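Local atomic coordinates of transcriptional regulator, AraC family (Pseudomonas putida, PDB entry 3GRA), a protein that probably acts as a sequence-specific DNA-binding transcription factor, represented here by its DJ-1/PfpI-family domain without the helix-turn-helix part. Residues E14-A19 with D49-D54; Y123-H128 with P140-T145; R7-L12 with K70-L75; F21-D26 with G163-M168. All coordinates share one frame; numbering follows the deposited sequence.

Contact 1: residues E14-A19 with D49-D54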
# COMPACT_ATOMS: atom_id res chain seq x y z
N GLU A 14 -11.17 0.76 -7.94
CA GLU A 14 -10.42 1.90 -8.44
C GLU A 14 -10.24 2.93 -7.33
O GLU A 14 -11.17 3.22 -6.58
CB GLU A 14 -11.14 2.54 -9.63
CG GLU A 14 -10.17 3.12 -10.66
CD GLU A 14 -10.79 4.21 -11.52
OE1 GLU A 14 -11.32 5.17 -10.94
OE2 GLU A 14 -10.74 4.10 -12.77
N HIS A 15 -9.02 3.46 -7.22
CA HIS A 15 -8.66 4.47 -6.22
C HIS A 15 -8.67 3.92 -4.79
O HIS A 15 -8.91 4.66 -3.83
CB HIS A 15 -9.60 5.68 -6.33
CG HIS A 15 -9.71 6.22 -7.72
ND1 HIS A 15 -8.63 6.37 -8.55
CD2 HIS A 15 -10.79 6.66 -8.42
CE1 HIS A 15 -9.03 6.87 -9.71
NE2 HIS A 15 -10.33 7.06 -9.66
N PHE A 16 -8.40 2.63 -4.65
CA PHE A 16 -8.37 1.98 -3.34
C PHE A 16 -7.25 2.55 -2.48
O PHE A 16 -6.17 2.88 -2.98
CB PHE A 16 -8.16 0.47 -3.53
CG PHE A 16 -6.77 0.10 -4.00
CD1 PHE A 16 -5.76 -0.18 -3.09
CD2 PHE A 16 -6.49 0.00 -5.37
CE1 PHE A 16 -4.49 -0.56 -3.52
CE2 PHE A 16 -5.22 -0.37 -5.81
CZ PHE A 16 -4.21 -0.66 -4.89
N SER A 17 -7.51 2.67 -1.19
CA SER A 17 -6.49 3.16 -0.26
C SER A 17 -5.29 2.20 -0.32
O SER A 17 -5.39 1.04 0.08
CB SER A 17 -7.07 3.19 1.15
OG SER A 17 -6.04 3.39 2.09
N MSE A 18 -4.17 2.66 -0.84
CA MSE A 18 -3.01 1.77 -0.96
C MSE A 18 -2.40 1.40 0.39
O MSE A 18 -1.93 0.27 0.59
CB MSE A 18 -1.91 2.39 -1.84
CG MSE A 18 -0.65 1.55 -1.91
SE MSE A 18 -0.79 0.10 -2.96
CE MSE A 18 -0.13 0.83 -4.45
N ALA A 19 -2.42 2.36 1.30
CA ALA A 19 -1.88 2.19 2.65
C ALA A 19 -2.72 1.19 3.45
O ALA A 19 -2.19 0.45 4.28
CB ALA A 19 -1.85 3.54 3.36
N ASP A 49 -6.51 -6.66 -15.27
CA ASP A 49 -5.39 -7.29 -14.58
C ASP A 49 -4.57 -6.20 -13.92
O ASP A 49 -3.43 -6.43 -13.50
CB ASP A 49 -4.54 -8.07 -15.59
CG ASP A 49 -3.73 -7.16 -16.50
OD1 ASP A 49 -4.16 -6.02 -16.77
OD2 ASP A 49 -2.65 -7.60 -16.95
N ARG A 50 -5.15 -5.00 -13.86
CA ARG A 50 -4.48 -3.85 -13.26
C ARG A 50 -5.49 -2.94 -12.57
O ARG A 50 -6.57 -2.68 -13.09
CB ARG A 50 -3.73 -3.04 -14.32
CG ARG A 50 -2.57 -3.76 -14.99
CD ARG A 50 -1.71 -2.79 -15.77
NE ARG A 50 -2.48 -2.06 -16.78
CZ ARG A 50 -2.02 -1.04 -17.49
NH1 ARG A 50 -0.78 -0.60 -17.31
NH2 ARG A 50 -2.80 -0.45 -18.38
N VAL A 51 -5.13 -2.45 -11.38
CA VAL A 51 -6.01 -1.57 -10.64
C VAL A 51 -5.23 -0.35 -10.18
O VAL A 51 -4.11 -0.46 -9.69
CB VAL A 51 -6.59 -2.28 -9.40
CG1 VAL A 51 -7.61 -1.38 -8.73
CG2 VAL A 51 -7.23 -3.60 -9.81
N LEU A 52 -5.83 0.82 -10.35
CA LEU A 52 -5.20 2.06 -9.95
C LEU A 52 -5.50 2.35 -8.49
O LEU A 52 -6.65 2.22 -8.05
CB LEU A 52 -5.73 3.21 -10.81
CG LEU A 52 -5.14 4.58 -10.45
CD1 LEU A 52 -3.66 4.62 -10.85
CD2 LEU A 52 -5.94 5.67 -11.16
N SER A 53 -4.47 2.74 -7.74
CA SER A 53 -4.62 3.06 -6.33
C SER A 53 -4.69 4.58 -6.15
O SER A 53 -4.48 5.33 -7.11
CB SER A 53 -3.43 2.53 -5.54
OG SER A 53 -2.29 3.29 -5.87
N ASP A 54 -4.94 5.01 -4.92
CA ASP A 54 -5.07 6.41 -4.59
C ASP A 54 -3.74 7.14 -4.65
O ASP A 54 -3.68 8.35 -4.46
CB ASP A 54 -5.70 6.55 -3.19
CG ASP A 54 -4.81 6.00 -2.07
OD1 ASP A 54 -4.05 5.04 -2.31
OD2 ASP A 54 -4.90 6.52 -0.95
O HOH W 1 -6.24 7.07 -8.16
O HOH W 2 -2.67 5.28 0.50

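Contact 2: residues Y123-H128 with P140-T145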
# COMPACT_ATOMS: atom_id res chain seq x y z
N TYR A 123 -25.18 -6.54 12.10
CA TYR A 123 -23.75 -6.67 12.33
C TYR A 123 -23.17 -5.29 12.61
O TYR A 123 -23.76 -4.27 12.24
CB TYR A 123 -23.06 -7.22 11.08
CG TYR A 123 -23.01 -8.73 10.94
CD1 TYR A 123 -22.00 -9.48 11.54
CD2 TYR A 123 -23.91 -9.40 10.10
CE1 TYR A 123 -21.86 -10.84 11.31
CE2 TYR A 123 -23.79 -10.76 9.85
CZ TYR A 123 -22.76 -11.48 10.45
OH TYR A 123 -22.59 -12.83 10.16
N GLY A 124 -22.02 -5.27 13.26
CA GLY A 124 -21.37 -4.00 13.51
C GLY A 124 -20.33 -3.88 12.42
O GLY A 124 -20.03 -4.86 11.76
N CYS A 125 -19.80 -2.68 12.21
CA CYS A 125 -18.77 -2.48 11.21
C CYS A 125 -18.13 -1.12 11.40
O CYS A 125 -18.65 -0.26 12.12
CB CYS A 125 -19.35 -2.56 9.78
SG CYS A 125 -20.28 -1.08 9.23
N SER A 126 -17.00 -0.94 10.73
CA SER A 126 -16.25 0.31 10.76
C SER A 126 -16.20 0.82 9.33
O SER A 126 -16.01 0.05 8.38
CB SER A 126 -14.82 0.08 11.27
OG SER A 126 -14.80 -0.06 12.67
N ILE A 127 -16.37 2.12 9.17
CA ILE A 127 -16.36 2.71 7.84
C ILE A 127 -15.86 4.13 7.91
O ILE A 127 -16.02 4.79 8.93
CB ILE A 127 -17.79 2.72 7.23
CG1 ILE A 127 -17.77 3.27 5.80
CG2 ILE A 127 -18.71 3.55 8.10
CD1 ILE A 127 -19.13 3.19 5.08
N HIS A 128 -15.22 4.59 6.85
CA HIS A 128 -14.75 5.95 6.82
C HIS A 128 -15.98 6.86 7.00
O HIS A 128 -17.06 6.56 6.49
CB HIS A 128 -14.10 6.27 5.48
CG HIS A 128 -13.44 7.62 5.46
ND1 HIS A 128 -12.14 7.82 5.87
CD2 HIS A 128 -13.94 8.85 5.17
CE1 HIS A 128 -11.87 9.11 5.83
NE2 HIS A 128 -12.94 9.76 5.41
N PRO A 140 -30.14 0.17 7.28
CA PRO A 140 -30.63 0.44 8.64
C PRO A 140 -30.29 -0.63 9.67
O PRO A 140 -30.12 -0.33 10.85
CB PRO A 140 -32.14 0.59 8.44
CG PRO A 140 -32.23 1.17 7.07
CD PRO A 140 -31.23 0.33 6.30
N GLN A 141 -30.19 -1.88 9.24
CA GLN A 141 -29.87 -2.97 10.17
C GLN A 141 -28.39 -3.10 10.50
O GLN A 141 -27.99 -4.00 11.25
CB GLN A 141 -30.38 -4.31 9.62
CG GLN A 141 -31.88 -4.49 9.68
CD GLN A 141 -32.31 -5.89 9.27
OE1 GLN A 141 -31.93 -6.89 9.89
NE2 GLN A 141 -33.11 -5.97 8.21
N THR A 142 -27.56 -2.22 9.95
CA THR A 142 -26.13 -2.25 10.21
C THR A 142 -25.73 -1.18 11.22
O THR A 142 -26.08 -0.01 11.06
CB THR A 142 -25.32 -2.02 8.92
OG1 THR A 142 -25.62 -3.04 7.96
CG2 THR A 142 -23.83 -2.05 9.21
N ARG A 143 -25.00 -1.59 12.24
CA ARG A 143 -24.54 -0.67 13.27
C ARG A 143 -23.17 -0.12 12.92
O ARG A 143 -22.33 -0.83 12.36
CB ARG A 143 -24.49 -1.39 14.62
CG ARG A 143 -25.79 -2.08 14.97
CD ARG A 143 -25.67 -2.94 16.19
NE ARG A 143 -24.87 -4.14 15.94
CZ ARG A 143 -25.38 -5.32 15.60
NH1 ARG A 143 -26.69 -5.47 15.46
NH2 ARG A 143 -24.57 -6.36 15.44
N ILE A 144 -22.96 1.15 13.22
CA ILE A 144 -21.70 1.80 12.94
C ILE A 144 -20.92 1.83 14.24
O ILE A 144 -21.34 2.45 15.22
CB ILE A 144 -21.89 3.26 12.46
CG1 ILE A 144 -22.89 3.31 11.30
CG2 ILE A 144 -20.56 3.83 12.02
CD1 ILE A 144 -22.45 2.53 10.10
N THR A 145 -19.78 1.14 14.25
CA THR A 145 -18.94 1.10 15.44
C THR A 145 -18.17 2.41 15.56
O THR A 145 -17.64 2.91 14.59
CB THR A 145 -17.88 -0.01 15.34
OG1 THR A 145 -18.51 -1.24 14.97
CG2 THR A 145 -17.16 -0.17 16.69
O HOH W 3 -16.24 3.90 12.14

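Contact 3: residues R7-L12 with K70-L75. With EDO (1,2-ethanediol), chain C.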
# COMPACT_ATOMS: atom_id res chain seq x y z
N ARG A 7 -7.21 -18.75 3.62
CA ARG A 7 -7.21 -18.07 2.33
C ARG A 7 -7.99 -16.77 2.31
O ARG A 7 -9.20 -16.76 2.53
CB ARG A 7 -7.78 -18.98 1.23
CG ARG A 7 -6.77 -19.92 0.57
CD ARG A 7 -7.18 -20.21 -0.87
NE ARG A 7 -7.32 -18.97 -1.64
CZ ARG A 7 -6.30 -18.24 -2.10
NH1 ARG A 7 -5.05 -18.64 -1.88
NH2 ARG A 7 -6.52 -17.11 -2.76
N VAL A 8 -7.31 -15.66 2.02
CA VAL A 8 -7.98 -14.37 1.95
C VAL A 8 -7.64 -13.58 0.68
O VAL A 8 -6.48 -13.34 0.38
CB VAL A 8 -7.65 -13.51 3.18
CG1 VAL A 8 -6.15 -13.41 3.34
CG2 VAL A 8 -8.28 -12.11 3.05
N ASP A 9 -8.67 -13.19 -0.06
CA ASP A 9 -8.50 -12.41 -1.28
C ASP A 9 -9.01 -10.98 -1.09
O ASP A 9 -9.97 -10.74 -0.36
CB ASP A 9 -9.24 -13.07 -2.45
CG ASP A 9 -8.42 -14.16 -3.12
OD1 ASP A 9 -7.26 -14.39 -2.71
OD2 ASP A 9 -8.95 -14.78 -4.08
N PHE A 10 -8.38 -10.05 -1.79
CA PHE A 10 -8.72 -8.64 -1.69
C PHE A 10 -9.19 -8.07 -3.01
O PHE A 10 -8.44 -8.04 -3.99
CB PHE A 10 -7.49 -7.85 -1.23
CG PHE A 10 -6.95 -8.26 0.11
CD1 PHE A 10 -7.36 -7.60 1.26
CD2 PHE A 10 -6.01 -9.28 0.22
CE1 PHE A 10 -6.83 -7.95 2.51
CE2 PHE A 10 -5.48 -9.65 1.45
CZ PHE A 10 -5.88 -8.98 2.60
N ILE A 11 -10.44 -7.61 -3.06
CA ILE A 11 -10.94 -7.00 -4.28
C ILE A 11 -10.51 -5.54 -4.27
O ILE A 11 -10.96 -4.75 -3.44
CB ILE A 11 -12.49 -7.08 -4.37
CG1 ILE A 11 -12.93 -8.54 -4.44
CG2 ILE A 11 -12.97 -6.37 -5.64
CD1 ILE A 11 -14.41 -8.73 -4.35
N LEU A 12 -9.62 -5.18 -5.19
CA LEU A 12 -9.12 -3.80 -5.26
C LEU A 12 -9.98 -2.99 -6.21
O LEU A 12 -10.02 -3.27 -7.41
CB LEU A 12 -7.67 -3.77 -5.73
CG LEU A 12 -6.64 -4.68 -5.02
CD1 LEU A 12 -5.28 -4.44 -5.65
CD2 LEU A 12 -6.59 -4.37 -3.51
N LYS A 70 -14.65 -19.84 -4.46
CA LYS A 70 -15.10 -21.02 -3.74
C LYS A 70 -14.13 -21.53 -2.68
O LYS A 70 -14.55 -22.04 -1.65
CB LYS A 70 -15.38 -22.13 -4.76
CG LYS A 70 -16.23 -23.28 -4.24
CD LYS A 70 -16.60 -24.24 -5.37
CE LYS A 70 -17.50 -25.37 -4.87
NZ LYS A 70 -16.85 -26.22 -3.83
N GLU A 71 -12.83 -21.40 -2.94
CA GLU A 71 -11.83 -21.87 -1.99
C GLU A 71 -11.41 -20.81 -0.97
O GLU A 71 -10.40 -20.96 -0.29
CB GLU A 71 -10.60 -22.38 -2.75
CG GLU A 71 -10.90 -23.51 -3.73
CD GLU A 71 -11.78 -24.61 -3.12
OE1 GLU A 71 -11.42 -25.15 -2.05
OE2 GLU A 71 -12.83 -24.92 -3.71
N LEU A 72 -12.20 -19.74 -0.86
CA LEU A 72 -11.90 -18.65 0.05
C LEU A 72 -12.49 -18.71 1.45
O LEU A 72 -13.61 -19.17 1.65
CB LEU A 72 -12.33 -17.32 -0.58
CG LEU A 72 -11.28 -16.44 -1.26
CD1 LEU A 72 -10.45 -17.26 -2.22
CD2 LEU A 72 -11.97 -15.28 -1.98
N ASP A 73 -11.72 -18.23 2.41
CA ASP A 73 -12.18 -18.14 3.79
C ASP A 73 -12.63 -16.70 4.02
O ASP A 73 -13.51 -16.44 4.83
CB ASP A 73 -11.06 -18.48 4.77
CG ASP A 73 -10.74 -19.96 4.80
OD1 ASP A 73 -11.66 -20.76 5.06
OD2 ASP A 73 -9.57 -20.31 4.57
N LEU A 74 -12.02 -15.77 3.28
CA LEU A 74 -12.36 -14.36 3.45
C LEU A 74 -12.12 -13.50 2.21
O LEU A 74 -11.03 -13.47 1.64
CB LEU A 74 -11.56 -13.77 4.62
CG LEU A 74 -11.59 -12.26 4.87
CD1 LEU A 74 -12.97 -11.82 5.37
CD2 LEU A 74 -10.51 -11.90 5.87
N LEU A 75 -13.17 -12.80 1.80
CA LEU A 75 -13.13 -11.91 0.65
C LEU A 75 -13.27 -10.50 1.21
O LEU A 75 -14.27 -10.18 1.84
CB LEU A 75 -14.30 -12.21 -0.30
CG LEU A 75 -14.35 -11.47 -1.64
CD1 LEU A 75 -13.06 -11.71 -2.41
CD2 LEU A 75 -15.54 -11.98 -2.45
C1 EDO C . -12.43 -2.69 -9.70
O1 EDO C . -11.82 -3.89 -9.23
C2 EDO C . -11.56 -2.04 -10.80
O2 EDO C . -10.38 -2.83 -11.06

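Contact 4: residues F21-D26 with G163-M168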
# COMPACT_ATOMS: atom_id res chain seq x y z
N PHE A 21 -4.46 -1.30 2.10
CA PHE A 21 -4.17 -2.59 1.51
C PHE A 21 -2.78 -3.14 1.84
O PHE A 21 -2.64 -4.30 2.22
CB PHE A 21 -4.34 -2.53 -0.00
CG PHE A 21 -4.03 -3.82 -0.69
CD1 PHE A 21 -4.74 -4.98 -0.37
CD2 PHE A 21 -3.03 -3.89 -1.64
CE1 PHE A 21 -4.45 -6.18 -0.99
CE2 PHE A 21 -2.73 -5.10 -2.27
CZ PHE A 21 -3.44 -6.24 -1.95
N THR A 22 -1.75 -2.31 1.71
CA THR A 22 -0.38 -2.76 1.97
C THR A 22 -0.12 -3.08 3.44
O THR A 22 0.64 -4.00 3.74
CB THR A 22 0.65 -1.73 1.48
OG1 THR A 22 0.51 -0.50 2.21
CG2 THR A 22 0.46 -1.46 -0.00
N VAL A 23 -0.72 -2.33 4.36
CA VAL A 23 -0.48 -2.65 5.76
C VAL A 23 -1.19 -3.97 6.13
O VAL A 23 -0.64 -4.79 6.85
CB VAL A 23 -0.96 -1.51 6.69
CG1 VAL A 23 -2.47 -1.40 6.68
CG2 VAL A 23 -0.45 -1.77 8.11
N ALA A 24 -2.40 -4.17 5.63
CA ALA A 24 -3.10 -5.41 5.93
C ALA A 24 -2.27 -6.59 5.41
O ALA A 24 -2.10 -7.59 6.12
CB ALA A 24 -4.47 -5.43 5.29
N MSE A 25 -1.75 -6.47 4.19
CA MSE A 25 -0.94 -7.52 3.57
C MSE A 25 0.35 -7.76 4.35
O MSE A 25 0.80 -8.89 4.48
CB MSE A 25 -0.57 -7.14 2.12
CG MSE A 25 -1.65 -7.42 1.08
SE MSE A 25 -1.89 -9.17 0.70
CE MSE A 25 -0.47 -9.51 -0.32
N ASP A 26 0.94 -6.68 4.85
CA ASP A 26 2.16 -6.79 5.62
C ASP A 26 1.89 -7.77 6.77
O ASP A 26 2.64 -8.73 6.97
CB ASP A 26 2.55 -5.42 6.15
CG ASP A 26 4.04 -5.18 6.09
OD1 ASP A 26 4.79 -6.12 5.74
OD2 ASP A 26 4.47 -4.04 6.40
N GLY A 163 -6.62 1.14 11.26
CA GLY A 163 -7.72 0.24 11.57
C GLY A 163 -7.53 -1.07 10.83
O GLY A 163 -7.86 -2.15 11.35
N ALA A 164 -7.00 -0.98 9.61
CA ALA A 164 -6.76 -2.16 8.79
C ALA A 164 -5.62 -3.00 9.37
O ALA A 164 -5.66 -4.23 9.31
CB ALA A 164 -6.42 -1.74 7.36
N MSE A 165 -4.60 -2.35 9.93
CA MSE A 165 -3.49 -3.10 10.54
C MSE A 165 -4.05 -3.85 11.76
O MSE A 165 -3.77 -5.03 11.93
CB MSE A 165 -2.35 -2.16 10.97
CG MSE A 165 -1.14 -2.90 11.61
SE MSE A 165 0.16 -1.76 12.26
CE MSE A 165 -0.58 -1.33 13.82
N GLU A 166 -4.84 -3.17 12.58
CA GLU A 166 -5.42 -3.80 13.76
C GLU A 166 -6.39 -4.92 13.34
O GLU A 166 -6.45 -5.97 13.98
CB GLU A 166 -6.18 -2.80 14.63
CG GLU A 166 -5.32 -1.74 15.34
CD GLU A 166 -4.33 -2.33 16.33
OE1 GLU A 166 -4.60 -3.43 16.89
OE2 GLU A 166 -3.29 -1.69 16.57
N LEU A 167 -7.13 -4.68 12.27
CA LEU A 167 -8.09 -5.66 11.79
C LEU A 167 -7.42 -6.99 11.45
O LEU A 167 -7.89 -8.04 11.88
CB LEU A 167 -8.85 -5.12 10.57
CG LEU A 167 -10.01 -5.98 10.05
CD1 LEU A 167 -11.16 -5.98 11.05
CD2 LEU A 167 -10.48 -5.44 8.71
N MSE A 168 -6.33 -6.95 10.69
CA MSE A 168 -5.64 -8.18 10.34
C MSE A 168 -4.91 -8.78 11.54
O MSE A 168 -4.66 -9.98 11.58
CB MSE A 168 -4.68 -7.94 9.17
CG MSE A 168 -5.38 -7.66 7.82
SE MSE A 168 -6.42 -9.00 7.18
CE MSE A 168 -7.98 -8.54 7.81

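Contact 1: residues E14-A19 with D49-D54
D54 reaches across to residues 14-17 and takes an amide of the first turn of helix 18-34, which follows the first strand of this DJ-1/PfpI domain; S17 holds the N-cap position. Followed outward, D54 first sets CB against backbone oxygens, 3.7 Å from F16 O. Its CG sits between the backbone N and the carbonyl carbon (chi1 65°), which turns the carboxylate in under the helix start. There OD1 accepts the M18 N-H at 2.8 Å (159° at the hydrogen), the donor coming from above the carboxylate plane. The other tip, OD2, takes a proton from a water at 2.9 Å, and that water accepts the A19 N-H at 3.0 Å, so one carboxylate serves M18 N directly and A19 N through the water. The helix end would be expected to favour the charged carboxylate. With an alanine here, M18 N would probably be left without its acceptor and the bridging water without its anchor on this side. Two backbone bonds fix the crossing: H15 N to L52 O at 2.8 Å, and D54 N to F16 O at 3.1 Å, the latter donor lying above the carbonyl plane. Beyond them L52 CD2 meets the edge of the H15 ring, and V51 CG1 lies obliquely to the F16 ring, 3.8 Å from CD2. S53, whose OG bonds to L57 O, turns its methylene to the phenyl group in a CH-pi contact: CB stands over one face of F16, 3.6 Å from the ring centroid and 26° off its normal.

Contact 2: residues Y123-H128 with P140-T145
C125 and R143 lie on two short parallel strands, 123-125 and 142-144, whose axes come within 4.8 Å at an angle of 34°. With helix 132-138 between them they form a beta-alpha-beta unit. The backbones are joined at both ends by straight bonds: R143 N donates to Y123 O at 3.0 Å (163° at the hydrogen), and T145 N to C125 O at 2.8 Å, each nearly along the C=O axis. The middle bond, C125 N to R143 O, is weak and strongly bent. The face of Y123, C125, T142 and I144 is well packed around C125. Here C125 SG, set between its own backbone N and carbonyl carbon (chi1 77°), lies 3.7 Å from T142 CG2, with I144 CD1 a little farther off; at the far end the methyls I127 CG2 and I144 CG2 approach to 4.3 Å. The other face, that of G124 and R143, is looser and more open to solvent. Here the R143 chain bends at chi3 and lays a face of its guanidinium over the Y123 backbone, NH2 coming 3.2 Å from Y123 CA, while NH1 forms a salt bridge with D122. Next to T145 a water lies 3.0 Å from T145 O and accepts a weak bond from I127 N. The packed face is closed by L135 of helix 132-138, which touches C125, I127 and I144; helix 110-117 adds A111 against C125 and W112 against I127, while strand 155-158 reaches C125 through S157 and Y123 through R155.

Contact 3: residues R7-L12 with K70-L75
R7 and D9 bond to D73 and L74 where strand 74-78 joins strand 6-12, its parallel neighbour in the central sheet of the DJ-1/PfpI alpha/beta fold. Hydrogen bonds begin the register. R7 N gives a nearly straight bond (171°) to D73 OD2 at 3.0 Å, taken on the anti lone pair, away from the other carboxylate oxygen. R7 O is gripped twice, by D73 N at 2.9 Å in the carbonyl plane and by L74 N nearly in line with the C=O bond. One step on, D9 N donates to L74 O, also at 2.9 Å. Apolar contacts follow on both faces of the sheet: V8 and L74 run side by side, V8 CG2 3.6 Å from L74 CD2, and on the opposite face I11 CG1 lies 3.8 Å from L75 CD1. The salt bridge lies on the face of D9 and L75. The R7 chain, bent at chi3 (56°), swings its guanidinium round to D9, where NH2 and OD1 form a salt bridge of 2.8 Å; T42 of the adjoining strand is a further partner of the same nitrogen. L72 packs against this ion pair, crossing the D9 side chain at about a right angle. The two methyls of L72 divide the work, CD2 sitting 3.5 Å from D9 CB. A glycine in place of L72 would probably open a gap beside the R7–D9 pair and leave both side chains freer to shift. The other methyl of L72, CD1, lies 3.4 Å from D9 OD2 and meets the guanidinium of R7 at its edge, near the plane.

Contact 4: residues F21-D26 with G163-M168
V23 and A24 meet A164, M165 and M168 with no flat group between them: F21, which holds the sole aromatic ring of the two segments, points away from helix 163-168. One face of that ring carries CG of M25, a selenomethionine of the same helix, 3.6 Å above the plane and offset toward the rim; F10 of the first strand makes an edge-to-face pair with it. The interface itself is aliphatic, without hydrogen bonds. The two segments run nearly parallel, their axes 8.1 Å apart and crossing at -24°, a close approach consistent with the small A24 and A164. V23 projects toward the partner helix and splits its methyls. CG2, anti to the backbone N, presses on M165 CB at 3.5 Å, tighter than usual for two carbons, whereas CG1 faces A164 CB at 4.0 Å. M165, like M168 a selenomethionine, crosses V23 at about a right angle and then bends away at chi3 (81°), so mainly its first two side-chain carbons touch. Next along, A24 CB meets CG of M168, one turn after A164, also at 3.5 Å. F21, T22, M25 and D26 pack against the second subunit. F21 and M25 rest on strand 6-12, A164 and L167 on strand 155-158, and L167 also on strand 149-152, so both helices lie against the main sheet.

In the fold
Contacts 1, 3 and 4 meet around strand 6-12 and helix 18-34. Contact 3 touches contact 1 where L12 O lies 3.3 Å from V51 CG1, beside a 1,2-ethanediol, probably from the crystallisation liquor, and it touches contact 4 through F10 and F21. Contacts 1 and 4 share helix 18-34, F16 CE1 being 4.0 Å from F21 CB, and both reach the second subunit. Contact 2 stands apart, its centre 24, 21 and 19 Å from those of contacts 1, 3 and 4. D91, a magnesium-binding residue with no metal bound in this chain, belongs to none of them: its side chain is about 11 Å from that of I11 and about 12 Å from that of T142.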